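Local coordinates for DspB (Aggregatibacter actinomycetemcomitans, PDB 1YHT), which hydrolyses glycosidic bonds of N-acetylhexosamine sugars as a family 20 glycoside hydrolase and disperses biofilm, probably by cutting its matrix polysaccharide, at residues Lys36-Thr41 and Lys344-Leu349; Gly47-Leu52 and Gly324-Ile329; Pro113-Pro118 and Thr158-Leu163; Asp147-Asp150 and Asp155-Thr158; Asp218-Asn223 and Ile232-Trp237. All blocks are in the same frame, centred on the assembly; numbering follows the deposited sequence.

Contact 1: Lys36-Thr41 and Lys344-Leu349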
# COMPACT_ATOMS: atom_id res chain seq x y z
N LYS A 36 14.14 -6.78 7.41
CA LYS A 36 14.26 -8.18 7.84
C LYS A 36 13.72 -8.43 9.27
O LYS A 36 13.16 -9.49 9.51
CB LYS A 36 15.71 -8.65 7.76
CG LYS A 36 16.20 -8.92 6.35
CD LYS A 36 17.71 -9.08 6.36
CE LYS A 36 18.26 -9.42 4.96
NZ LYS A 36 19.62 -9.97 5.10
N SER A 37 13.89 -7.47 10.18
CA SER A 37 13.28 -7.59 11.50
C SER A 37 11.75 -7.59 11.47
O SER A 37 11.11 -8.34 12.17
CB SER A 37 13.83 -6.49 12.45
OG SER A 37 15.20 -6.70 12.76
N PHE A 38 11.15 -6.73 10.63
CA PHE A 38 9.71 -6.74 10.42
C PHE A 38 9.28 -8.11 9.89
O PHE A 38 8.26 -8.67 10.34
CB PHE A 38 9.28 -5.66 9.39
CG PHE A 38 9.14 -4.31 9.92
CD1 PHE A 38 8.24 -4.04 10.93
CD2 PHE A 38 9.90 -3.27 9.40
CE1 PHE A 38 8.08 -2.74 11.39
CE2 PHE A 38 9.73 -1.99 9.85
CZ PHE A 38 8.82 -1.73 10.88
N ILE A 39 10.05 -8.64 8.93
CA ILE A 39 9.78 -9.98 8.41
C ILE A 39 9.82 -11.07 9.54
O ILE A 39 8.99 -11.98 9.58
CB ILE A 39 10.72 -10.34 7.26
CG1 ILE A 39 10.29 -9.60 5.99
CG2 ILE A 39 10.72 -11.88 7.01
CD1 ILE A 39 11.35 -9.41 5.02
N ASP A 40 10.77 -10.94 10.46
CA ASP A 40 10.88 -11.88 11.60
C ASP A 40 9.62 -11.83 12.43
O ASP A 40 9.02 -12.87 12.72
CB ASP A 40 12.07 -11.53 12.45
CG ASP A 40 13.39 -11.76 11.73
OD1 ASP A 40 13.50 -12.64 10.85
OD2 ASP A 40 14.35 -11.04 12.06
N THR A 41 9.16 -10.64 12.74
CA THR A 41 7.91 -10.48 13.52
C THR A 41 6.71 -11.10 12.79
O THR A 41 5.94 -11.84 13.40
CB THR A 41 7.64 -9.01 13.84
OG1 THR A 41 8.74 -8.50 14.54
CG2 THR A 41 6.40 -8.81 14.70
N LYS A 344 11.01 -1.50 16.60
CA LYS A 344 10.95 -2.06 17.96
C LYS A 344 9.67 -1.68 18.69
O LYS A 344 9.09 -2.50 19.39
CB LYS A 344 12.18 -1.69 18.79
CG LYS A 344 12.32 -0.22 19.07
CD LYS A 344 13.56 0.12 20.04
CE LYS A 344 14.93 0.17 19.34
NZ LYS A 344 15.39 1.59 18.85
N ASN A 345 9.22 -0.44 18.49
CA ASN A 345 8.01 0.03 19.19
C ASN A 345 6.68 -0.46 18.62
O ASN A 345 5.66 -0.41 19.33
CB ASN A 345 8.03 1.54 19.34
CG ASN A 345 8.97 1.99 20.46
OD1 ASN A 345 8.59 1.96 21.63
ND2 ASN A 345 10.20 2.37 20.10
N THR A 346 6.67 -0.90 17.36
CA THR A 346 5.41 -1.38 16.74
C THR A 346 5.28 -2.89 16.79
O THR A 346 4.28 -3.44 16.36
CB THR A 346 5.26 -0.89 15.26
OG1 THR A 346 6.43 -1.22 14.51
CG2 THR A 346 5.07 0.63 15.23
N LYS A 347 6.29 -3.57 17.31
CA LYS A 347 6.30 -5.03 17.35
C LYS A 347 5.09 -5.61 18.08
O LYS A 347 4.46 -6.52 17.59
CB LYS A 347 7.60 -5.51 18.04
CG LYS A 347 8.06 -6.90 17.75
CD LYS A 347 9.50 -7.10 18.31
CE LYS A 347 10.48 -7.99 17.44
NZ LYS A 347 11.56 -7.33 16.48
N SER A 348 4.81 -5.12 19.28
CA SER A 348 3.67 -5.62 20.04
C SER A 348 2.37 -5.47 19.25
O SER A 348 1.53 -6.34 19.26
CB SER A 348 3.58 -4.87 21.38
OG SER A 348 4.70 -5.22 22.20
N LEU A 349 2.23 -4.34 18.54
CA LEU A 349 1.00 -4.05 17.84
C LEU A 349 0.88 -4.95 16.63
O LEU A 349 -0.20 -5.45 16.30
CB LEU A 349 1.00 -2.56 17.48
CG LEU A 349 -0.11 -2.05 16.56
CD1 LEU A 349 -1.49 -2.33 17.10
CD2 LEU A 349 0.09 -0.54 16.32

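Contact 2: Gly47-Leu52 and Gly324-Ile329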
# COMPACT_ATOMS: atom_id res chain seq x y z
N GLY A 47 2.12 -14.76 10.58
CA GLY A 47 1.64 -14.00 9.40
C GLY A 47 2.26 -14.51 8.14
O GLY A 47 3.15 -15.41 8.16
N ASN A 48 1.86 -13.92 7.00
CA ASN A 48 2.37 -14.40 5.73
C ASN A 48 2.64 -13.38 4.61
O ASN A 48 3.03 -13.81 3.53
CB ASN A 48 1.52 -15.54 5.22
CG ASN A 48 0.12 -15.19 5.24
OD1 ASN A 48 -0.21 -14.04 5.01
ND2 ASN A 48 -0.72 -16.15 5.58
N PHE A 49 2.48 -12.08 4.87
CA PHE A 49 2.84 -11.09 3.86
C PHE A 49 3.39 -9.79 4.39
O PHE A 49 3.10 -9.36 5.53
CB PHE A 49 1.69 -10.87 2.84
CG PHE A 49 0.54 -10.04 3.35
CD1 PHE A 49 0.62 -8.65 3.31
CD2 PHE A 49 -0.65 -10.63 3.75
CE1 PHE A 49 -0.45 -7.85 3.68
CE2 PHE A 49 -1.76 -9.85 4.13
CZ PHE A 49 -1.66 -8.47 4.14
N LEU A 50 4.19 -9.19 3.52
CA LEU A 50 4.69 -7.81 3.67
C LEU A 50 4.30 -7.03 2.39
O LEU A 50 4.82 -7.31 1.30
CB LEU A 50 6.21 -7.83 3.86
CG LEU A 50 6.89 -6.43 3.92
CD1 LEU A 50 6.33 -5.56 4.99
CD2 LEU A 50 8.39 -6.62 4.19
N HIS A 51 3.32 -6.15 2.56
CA HIS A 51 2.83 -5.20 1.55
C HIS A 51 3.72 -3.97 1.59
O HIS A 51 3.72 -3.16 2.55
CB HIS A 51 1.33 -4.98 1.86
CG HIS A 51 0.64 -3.87 1.09
ND1 HIS A 51 -0.68 -3.54 1.36
CD2 HIS A 51 1.07 -3.00 0.15
CE1 HIS A 51 -1.03 -2.51 0.60
NE2 HIS A 51 0.02 -2.14 -0.13
N LEU A 52 4.52 -3.83 0.53
CA LEU A 52 5.57 -2.81 0.46
C LEU A 52 5.11 -1.62 -0.31
O LEU A 52 5.08 -1.64 -1.56
CB LEU A 52 6.83 -3.36 -0.17
CG LEU A 52 8.11 -2.57 0.18
CD1 LEU A 52 8.45 -2.69 1.69
CD2 LEU A 52 9.29 -3.02 -0.68
N GLY A 324 -8.51 -11.74 5.55
CA GLY A 324 -7.32 -11.36 6.34
C GLY A 324 -7.33 -9.91 6.76
O GLY A 324 -8.39 -9.26 6.76
N ALA A 325 -6.13 -9.40 7.10
CA ALA A 325 -5.96 -8.07 7.72
C ALA A 325 -4.52 -7.71 7.74
O ALA A 325 -3.65 -8.58 7.65
CB ALA A 325 -6.51 -8.06 9.15
N ALA A 326 -4.25 -6.42 7.84
CA ALA A 326 -2.86 -5.95 8.00
C ALA A 326 -2.79 -4.77 8.91
O ALA A 326 -3.73 -3.97 8.97
CB ALA A 326 -2.29 -5.59 6.66
N LEU A 327 -1.69 -4.67 9.65
CA LEU A 327 -1.25 -3.41 10.24
C LEU A 327 -0.58 -2.58 9.16
O LEU A 327 0.31 -3.09 8.50
CB LEU A 327 -0.21 -3.64 11.32
CG LEU A 327 0.34 -2.41 12.07
CD1 LEU A 327 -0.69 -1.76 12.95
CD2 LEU A 327 1.55 -2.80 12.98
N SER A 328 -0.92 -1.31 9.09
CA SER A 328 -0.26 -0.35 8.21
C SER A 328 0.54 0.67 9.03
O SER A 328 -0.00 1.32 9.92
CB SER A 328 -1.32 0.36 7.35
OG SER A 328 -1.98 -0.52 6.42
N ILE A 329 1.83 0.80 8.75
CA ILE A 329 2.69 1.77 9.39
C ILE A 329 3.03 2.82 8.37
O ILE A 329 3.86 2.60 7.49
CB ILE A 329 4.02 1.13 9.91
CG1 ILE A 329 3.73 -0.07 10.83
CG2 ILE A 329 4.86 2.24 10.59
CD1 ILE A 329 5.00 -0.84 11.36

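Contact 3: Pro113-Pro118 and Thr158-Leu163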
# COMPACT_ATOMS: atom_id res chain seq x y z
N PRO A 113 4.38 -5.92 -3.76
CA PRO A 113 4.69 -4.52 -4.11
C PRO A 113 3.43 -3.72 -4.38
O PRO A 113 2.47 -4.27 -4.91
CB PRO A 113 5.56 -4.66 -5.38
CG PRO A 113 4.95 -5.89 -6.10
CD PRO A 113 4.71 -6.86 -4.86
N GLU A 114 3.45 -2.42 -4.04
CA GLU A 114 2.39 -1.48 -4.36
C GLU A 114 2.95 -0.36 -5.18
O GLU A 114 3.74 0.47 -4.69
CB GLU A 114 1.68 -0.87 -3.11
CG GLU A 114 0.48 0.00 -3.51
CD GLU A 114 -0.22 0.75 -2.38
OE1 GLU A 114 -0.00 0.45 -1.19
OE2 GLU A 114 -0.99 1.69 -2.73
N LEU A 115 2.48 -0.29 -6.43
CA LEU A 115 2.77 0.82 -7.31
C LEU A 115 1.49 1.63 -7.39
O LEU A 115 0.59 1.29 -8.13
CB LEU A 115 3.22 0.29 -8.69
CG LEU A 115 3.84 1.30 -9.65
CD1 LEU A 115 5.19 1.77 -9.14
CD2 LEU A 115 3.94 0.70 -11.06
N ASP A 116 1.39 2.67 -6.57
CA ASP A 116 0.14 3.38 -6.39
C ASP A 116 -0.12 4.30 -7.60
O ASP A 116 0.81 4.88 -8.20
CB ASP A 116 0.13 4.16 -5.06
CG ASP A 116 -1.27 4.50 -4.57
OD1 ASP A 116 -2.24 4.38 -5.37
OD2 ASP A 116 -1.37 4.92 -3.38
N SER A 117 -1.38 4.36 -7.96
CA SER A 117 -1.91 5.20 -9.04
C SER A 117 -3.42 5.16 -8.93
O SER A 117 -3.98 4.27 -8.26
CB SER A 117 -1.42 4.76 -10.41
OG SER A 117 -2.22 3.74 -10.99
N PRO A 118 -4.12 6.14 -9.56
CA PRO A 118 -3.60 7.25 -10.36
C PRO A 118 -3.06 8.43 -9.59
O PRO A 118 -2.42 9.30 -10.21
CB PRO A 118 -4.86 7.73 -11.14
CG PRO A 118 -5.97 7.34 -10.34
CD PRO A 118 -5.58 6.11 -9.54
N THR A 158 0.02 2.20 -21.13
CA THR A 158 1.23 1.55 -21.60
C THR A 158 2.43 1.88 -20.68
O THR A 158 3.18 1.02 -20.30
CB THR A 158 1.52 1.94 -23.05
OG1 THR A 158 0.45 1.46 -23.90
CG2 THR A 158 2.85 1.30 -23.57
N PHE A 159 2.63 3.15 -20.38
CA PHE A 159 3.70 3.56 -19.48
C PHE A 159 3.63 2.87 -18.11
O PHE A 159 4.64 2.32 -17.63
CB PHE A 159 3.71 5.08 -19.27
CG PHE A 159 4.62 5.48 -18.18
CD1 PHE A 159 5.99 5.54 -18.40
CD2 PHE A 159 4.14 5.70 -16.89
CE1 PHE A 159 6.88 5.87 -17.36
CE2 PHE A 159 5.01 6.00 -15.85
CZ PHE A 159 6.40 6.10 -16.10
N MET A 160 2.45 2.91 -17.49
CA MET A 160 2.18 2.28 -16.20
C MET A 160 2.54 0.81 -16.25
O MET A 160 3.20 0.33 -15.34
CB MET A 160 0.72 2.42 -15.76
CG MET A 160 0.38 3.76 -15.20
SD MET A 160 1.49 4.34 -13.90
CE MET A 160 1.35 3.09 -12.66
N GLN A 161 2.10 0.15 -17.31
CA GLN A 161 2.33 -1.25 -17.47
C GLN A 161 3.82 -1.57 -17.68
O GLN A 161 4.28 -2.54 -17.17
CB GLN A 161 1.49 -1.76 -18.62
CG GLN A 161 0.01 -1.92 -18.17
CD GLN A 161 -0.87 -2.40 -19.32
OE1 GLN A 161 -0.42 -2.49 -20.46
NE2 GLN A 161 -2.13 -2.72 -19.01
N SER A 162 4.55 -0.74 -18.41
CA SER A 162 6.01 -0.90 -18.53
C SER A 162 6.72 -0.82 -17.16
O SER A 162 7.60 -1.61 -16.92
CB SER A 162 6.62 0.08 -19.53
OG SER A 162 6.75 1.36 -18.96
N LEU A 163 6.28 0.07 -16.26
CA LEU A 163 6.85 0.18 -14.90
C LEU A 163 6.38 -1.01 -14.04
O LEU A 163 7.17 -1.66 -13.34
CB LEU A 163 6.44 1.50 -14.24
CG LEU A 163 7.07 1.86 -12.89
CD1 LEU A 163 8.66 1.82 -12.95
CD2 LEU A 163 6.55 3.25 -12.46

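Contact 4: Asp147-Asp150 and Asp155-Thr158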
# COMPACT_ATOMS: atom_id res chain seq x y z
N ASP A 147 -2.08 16.12 -10.34
CA ASP A 147 -1.45 15.14 -9.45
C ASP A 147 -1.82 13.69 -9.81
O ASP A 147 -1.66 12.76 -8.98
CB ASP A 147 -1.78 15.46 -7.99
CG ASP A 147 -3.28 15.46 -7.69
OD1 ASP A 147 -4.11 15.49 -8.63
OD2 ASP A 147 -3.62 15.45 -6.50
N GLU A 148 -2.33 13.48 -11.03
CA GLU A 148 -2.71 12.13 -11.43
C GLU A 148 -2.33 11.80 -12.87
O GLU A 148 -2.36 12.66 -13.77
CB GLU A 148 -4.19 11.91 -11.22
CG GLU A 148 -4.67 12.11 -9.79
CD GLU A 148 -6.13 11.75 -9.62
OE1 GLU A 148 -6.73 11.23 -10.57
OE2 GLU A 148 -6.68 11.93 -8.52
N ILE A 149 -1.99 10.53 -13.07
CA ILE A 149 -1.82 9.99 -14.40
C ILE A 149 -3.16 10.05 -15.12
O ILE A 149 -4.24 9.97 -14.46
CB ILE A 149 -1.29 8.51 -14.32
CG1 ILE A 149 -0.59 8.09 -15.63
CG2 ILE A 149 -2.40 7.56 -14.03
CD1 ILE A 149 0.84 8.45 -15.69
N ASP A 150 -3.13 10.18 -16.45
CA ASP A 150 -4.37 10.16 -17.23
C ASP A 150 -4.86 8.76 -17.48
O ASP A 150 -4.38 8.08 -18.40
CB ASP A 150 -4.17 10.85 -18.57
CG ASP A 150 -5.47 11.07 -19.32
OD1 ASP A 150 -6.54 10.48 -18.97
OD2 ASP A 150 -5.37 11.81 -20.30
N ASP A 155 -1.52 5.69 -23.82
CA ASP A 155 -0.09 5.86 -23.66
C ASP A 155 0.29 5.84 -22.18
O ASP A 155 1.31 5.30 -21.82
CB ASP A 155 0.43 7.11 -24.35
CG ASP A 155 0.23 7.06 -25.86
OD1 ASP A 155 0.07 5.95 -26.40
OD2 ASP A 155 0.23 8.12 -26.48
N SER A 156 -0.57 6.43 -21.37
CA SER A 156 -0.42 6.44 -19.94
C SER A 156 -0.54 5.06 -19.35
O SER A 156 0.26 4.68 -18.46
CB SER A 156 -1.43 7.41 -19.32
OG SER A 156 -1.16 8.71 -19.87
N ILE A 157 -1.48 4.28 -19.89
CA ILE A 157 -1.65 2.89 -19.49
C ILE A 157 -0.44 2.03 -19.90
O ILE A 157 0.08 1.26 -19.09
CB ILE A 157 -2.94 2.30 -20.06
CG1 ILE A 157 -4.11 3.11 -19.52
CG2 ILE A 157 -3.09 0.81 -19.69
CD1 ILE A 157 -5.46 2.86 -20.26
N THR A 158 0.02 2.20 -21.13
CA THR A 158 1.23 1.55 -21.60
C THR A 158 2.43 1.88 -20.68
O THR A 158 3.18 1.02 -20.30
CB THR A 158 1.52 1.94 -23.05
OG1 THR A 158 0.45 1.46 -23.90
CG2 THR A 158 2.85 1.30 -23.57

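Contact 5: Asp218-Asn223 and Ile232-Trp237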
# COMPACT_ATOMS: atom_id res chain seq x y z
N ASP A 218 -11.31 2.57 -2.35
CA ASP A 218 -11.84 3.91 -2.49
C ASP A 218 -12.77 4.08 -3.72
O ASP A 218 -13.75 4.82 -3.66
CB ASP A 218 -10.74 4.96 -2.60
CG ASP A 218 -9.75 4.93 -1.48
OD1 ASP A 218 -9.38 6.01 -1.01
OD2 ASP A 218 -9.31 3.81 -1.11
N GLY A 219 -12.42 3.40 -4.81
CA GLY A 219 -13.13 3.54 -6.07
C GLY A 219 -14.28 2.60 -6.26
O GLY A 219 -14.86 2.56 -7.32
N LEU A 220 -14.62 1.86 -5.20
CA LEU A 220 -15.68 0.87 -5.26
C LEU A 220 -16.96 1.53 -4.80
O LEU A 220 -17.16 1.75 -3.59
CB LEU A 220 -15.34 -0.36 -4.39
CG LEU A 220 -14.08 -1.12 -4.82
CD1 LEU A 220 -13.73 -2.27 -3.90
CD2 LEU A 220 -14.22 -1.64 -6.23
N ILE A 221 -17.79 1.90 -5.79
CA ILE A 221 -19.05 2.56 -5.51
C ILE A 221 -20.20 1.72 -6.01
O ILE A 221 -20.03 0.87 -6.85
CB ILE A 221 -19.08 3.98 -6.09
CG1 ILE A 221 -19.07 3.96 -7.63
CG2 ILE A 221 -17.90 4.83 -5.52
CD1 ILE A 221 -19.29 5.33 -8.22
N LYS A 222 -21.38 1.95 -5.45
CA LYS A 222 -22.58 1.16 -5.82
C LYS A 222 -22.95 1.23 -7.29
O LYS A 222 -23.39 0.24 -7.85
CB LYS A 222 -23.77 1.64 -5.00
CG LYS A 222 -23.71 1.25 -3.55
CD LYS A 222 -24.97 1.76 -2.80
CE LYS A 222 -24.69 2.04 -1.35
NZ LYS A 222 -25.87 2.77 -0.72
N ASN A 223 -22.76 2.40 -7.91
CA ASN A 223 -23.11 2.62 -9.31
C ASN A 223 -22.37 1.77 -10.30
O ASN A 223 -22.91 1.49 -11.37
CB ASN A 223 -22.84 4.07 -9.74
CG ASN A 223 -23.93 5.00 -9.33
OD1 ASN A 223 -24.97 4.57 -8.82
ND2 ASN A 223 -23.68 6.30 -9.49
N ILE A 232 -10.29 -9.19 -8.41
CA ILE A 232 -9.42 -8.19 -7.78
C ILE A 232 -9.70 -8.29 -6.29
O ILE A 232 -10.87 -8.45 -5.86
CB ILE A 232 -9.69 -6.77 -8.26
CG1 ILE A 232 -9.27 -6.62 -9.73
CG2 ILE A 232 -8.91 -5.73 -7.35
CD1 ILE A 232 -9.79 -5.27 -10.39
N GLU A 233 -8.62 -8.27 -5.51
CA GLU A 233 -8.72 -8.46 -4.07
C GLU A 233 -8.61 -7.11 -3.37
O GLU A 233 -7.75 -6.31 -3.71
CB GLU A 233 -7.67 -9.46 -3.57
CG GLU A 233 -7.74 -10.82 -4.30
CD GLU A 233 -6.75 -11.87 -3.83
OE1 GLU A 233 -5.90 -11.58 -2.96
OE2 GLU A 233 -6.80 -13.01 -4.36
N ILE A 234 -9.53 -6.85 -2.44
CA ILE A 234 -9.67 -5.52 -1.87
C ILE A 234 -9.01 -5.38 -0.49
O ILE A 234 -9.25 -6.21 0.42
CB ILE A 234 -11.14 -5.12 -1.76
CG1 ILE A 234 -11.90 -5.32 -3.12
CG2 ILE A 234 -11.25 -3.71 -1.20
CD1 ILE A 234 -11.13 -4.88 -4.32
N THR A 235 -8.18 -4.34 -0.36
CA THR A 235 -7.65 -3.89 0.93
C THR A 235 -8.49 -2.72 1.45
O THR A 235 -8.34 -1.58 1.00
CB THR A 235 -6.09 -3.56 0.84
OG1 THR A 235 -5.80 -2.55 -0.14
CG2 THR A 235 -5.36 -4.78 0.46
N TYR A 236 -9.42 -3.04 2.35
CA TYR A 236 -10.52 -2.15 2.77
C TYR A 236 -10.15 -1.38 4.02
O TYR A 236 -10.15 -1.95 5.14
CB TYR A 236 -11.83 -2.95 3.04
CG TYR A 236 -13.07 -2.08 2.95
CD1 TYR A 236 -13.94 -2.16 1.85
CD2 TYR A 236 -13.34 -1.11 3.91
CE1 TYR A 236 -15.06 -1.30 1.71
CE2 TYR A 236 -14.45 -0.28 3.80
CZ TYR A 236 -15.34 -0.40 2.71
OH TYR A 236 -16.46 0.46 2.59
N TRP A 237 -9.84 -0.10 3.85
CA TRP A 237 -9.28 0.70 4.93
C TRP A 237 -10.24 1.67 5.63
O TRP A 237 -10.08 1.94 6.81
CB TRP A 237 -8.05 1.44 4.49
CG TRP A 237 -8.25 2.55 3.52
CD1 TRP A 237 -8.48 2.44 2.19
CD2 TRP A 237 -8.21 3.94 3.81
NE1 TRP A 237 -8.58 3.68 1.63
CE2 TRP A 237 -8.43 4.62 2.60
CE3 TRP A 237 -8.00 4.68 4.98
CZ2 TRP A 237 -8.43 6.01 2.51
CZ3 TRP A 237 -7.99 6.07 4.90
CH2 TRP A 237 -8.20 6.73 3.68

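Contact 1: Lys36-Thr41 and Lys344-Leu349
This is a helix-helix contact in the outer layer of the (beta/alpha) barrel, where T41 and F38 of helix 32-44, the first of the ring, meet K347 and T346 of helix 339-358, the last. The two short segments run nearly parallel, crossing at -19° with their axes 10.7 Å apart, so long or branched side chains must bridge the gap. T41 does most of this on its side. Its OG1 lies 3.4 Å from K347 CE, and its methyl CG2 is 4.0 Å from K347 CG, so the lysine arm passes obliquely over both branches of the threonine. K347 starts with CG anti to the backbone N (chi1 -158°) and bends in its outer half, which lays the aliphatic chain along T41 and carries NZ to the partly exposed side, 4.4 Å from S37 O, too long for a bond. About one turn earlier on helix 32-44, F38 turns the edge of its ring to T346: CE1 is 3.8 Å from OG1, which lies near the ring plane. That hydroxyl is tucked back against its own helix (chi1 52°) and is bonded to I342 O. The contact is thus van der Waals packing of a ring edge and a lysine chain against two threonine hydroxyls, T41 OG1 being at best weakly bonded to S37 O. Beneath it lies strand 324-329, whose I329 receives both F38 and T346; on its far flank helix 32-44 packs I39 against Y103 and A104 of helix 94-106, while L349 leans on A295 and V298 of helix 287-301.

Contact 2: Gly47-Leu52 and Gly324-Ile329
F49 and A326 touch inside a parallel TIM-type barrel, on strands that are not direct neighbours: 49-53 and 324-329 pair with strand 18-24 from its two edges, and the side chains meet across it. The apolar part is small and centred on one ring corner. F49 CZ lies 3.9 Å from A326 CB and CE1 follows at 4.2 Å, the methyl approaching obliquely. With CG set between backbone N and carbonyl carbon (chi1 76°), the phenyl group swings from its own strand toward the closing strand of the barrel. The polar part is a van der Waals approach: CZ is 4.0 Å from A325 O, a carbonyl whose hydrogen bond goes instead to T19 OG1 of the strand between. Aromatic cover comes from Y272, which touches both F49 and A326, while A325 points outward to T357 of helix 339-358. Two residues on, H51 also faces the interior, bonded to Y272 OH and E114 OE1 and stacked on H179; the phenyl therefore lies near a buried polar group of side chains. At one ring edge, the backbone N of H51 lies in the phenyl plane, 3.8 Å from F49 CD1.

Contact 3: Pro113-Pro118 and Thr158-Leu163
L115 pushes its CD2 methyl between two side chains of helix 154-171, 3.8 Å from L163 CG and 3.9 Å from M160 CE. Its CG is anti to the backbone N (chi1 -168°), which sends both methyls outward from the strand to the helix. The second branch is also used: CD1 lies 3.9 Å from L163 CD2, so the two leucines cross obliquely with their forked ends in contact. M160 reaches the strand by folding rather than stretching. Bends at chi2 and chi3 curl the thioether back, and the terminal methyl CE becomes the touching atom, 3.9 Å from S117 CB as well as against L115. The hydroxyl OG of S117, bonded to Y198 OH of helix 192-208, is only slightly farther from M160 CE than CB is. Strand 110-117 and helix 154-171 belong to one beta-alpha unit of the barrel: the segments run antiparallel at 163° with axes 10.7 Å apart, and the chain then passes from this helix into strand 177-181, parallel to and paired with 110-117. Outward residues L115 and S117 alternate with E114 and D116, which point to the barrel interior; E114 is bonded to H53 and W216. I124 of helix 122-132 touches both L115 and L163 and closes the side of the apolar patch. On the helix, F159 O accepts two bonds, from L163 N and from S162 OG at 2.7 Å, the hydroxyl tilted 19° from the carbonyl plane. The peptide between S117 and P118 is cis.

Contact 4: Asp147-Asp150 and Asp155-Thr158
Of the two flat groups of D150, its carboxylate and its backbone carbonyl, the carbonyl carries the contact with S156: S156 CB sits 3.2 Å from D150 O, tilted about 33° from the carbonyl plane, and S156 OG is farther, 3.6 Å from the same oxygen. The carboxylate is not the touching group; OD1 is bonded to T152 OG1 within the intervening turn, and the nearest part of that side chain is its CB, 3.9 Å from S156 OG. The serine hydroxyl has its bond elsewhere, to L140 O, while the backbone of D150 is also bonded to L140. The end of helix 134-140 therefore holds both sides of this short closure. I149 supplies the apolar part. With CG1 anti to the backbone N (chi1 -158°), it reaches across to S156 CB at 3.8 Å, so that CB is met by the carbonyl and by the isoleucine branch from directions roughly at right angles. N153 OD1 bonded to D155 N fixes the same turn from inside the connection. The loop leads into helix 154-171 of the TIM barrel, on the connection from strand 110-117 to strand 177-181. Around this bend, I149 packs on P118 and M121 and pairs through its backbone with P118, and both I149 and I157 rest on Y198 of helix 192-208, next to the start of helix 154-171.

Contact 5: Asp218-Asn223 and Ile232-Trp237
W237 turns CG into the position between its backbone N and carbonyl carbon (chi1 69°), while D218 holds its carboxyl carbon anti to its own carbonyl; together these rotations bring the indole N-H onto the acid. The bond from W237 NE1 to D218 OD2 is 2.8 Å long and nearly straight, 165° at the hydrogen. OD2 lies at the indole edge, almost in the ring plane, and the N-H arrives on the syn side of the carboxylate, 29° out of its plane. The other oxygen stays close to the ring too, OD1 being 3.6 Å from W237 CZ2, but its bond goes to the backbone N of E184. Both oxygens of this buried carboxylate are thus engaged, which limits its rotation and helps orient the indole. Strand 233-236 is a member of the parallel barrel sheet beside 212-216, and the loop that links these two has no regular helix, a departure from the regular beta-alpha alternation of a TIM barrel; the present contact folds that loop back on the strand it leads to. Its apolar half is L220 against I234, tip to tip: L220 CD1 is 3.6 Å from I234 CG1 and 3.7 Å from I234 CD1. M215 and V257 also pack on L220, and L262 of helix 259-264 adds a further wall. W216 meets W237 with its ring nearly perpendicular, and a bound acetic acid and a glycerol, probably from the crystallisation liquor, lie beside the W237 side chain and may mark a pocket at the C-terminal end of the barrel strands.

Contact 1 joins the first and last helices of the barrel and contact 2 two strands beneath them; their centres are 11 Å apart and they touch through F38, T346 and I329. Together they bring the two ends of the fold together and close the barrel. The other three lie in between along the chain. Contacts 3 and 4 share T158 and helix 154-171 and touch, with centres 9 Å apart. Contacts 1 and 3 are 29 Å apart between centres, on opposite sides of the chain's centre. Contact 5 follows later in sequence, 18 Å from contact 3 between centres. Contacts 2, 3 and 5 reach the same parallel sheet, and contacts 2 and 3 touch through neighbouring strands 49-53 and 110-117.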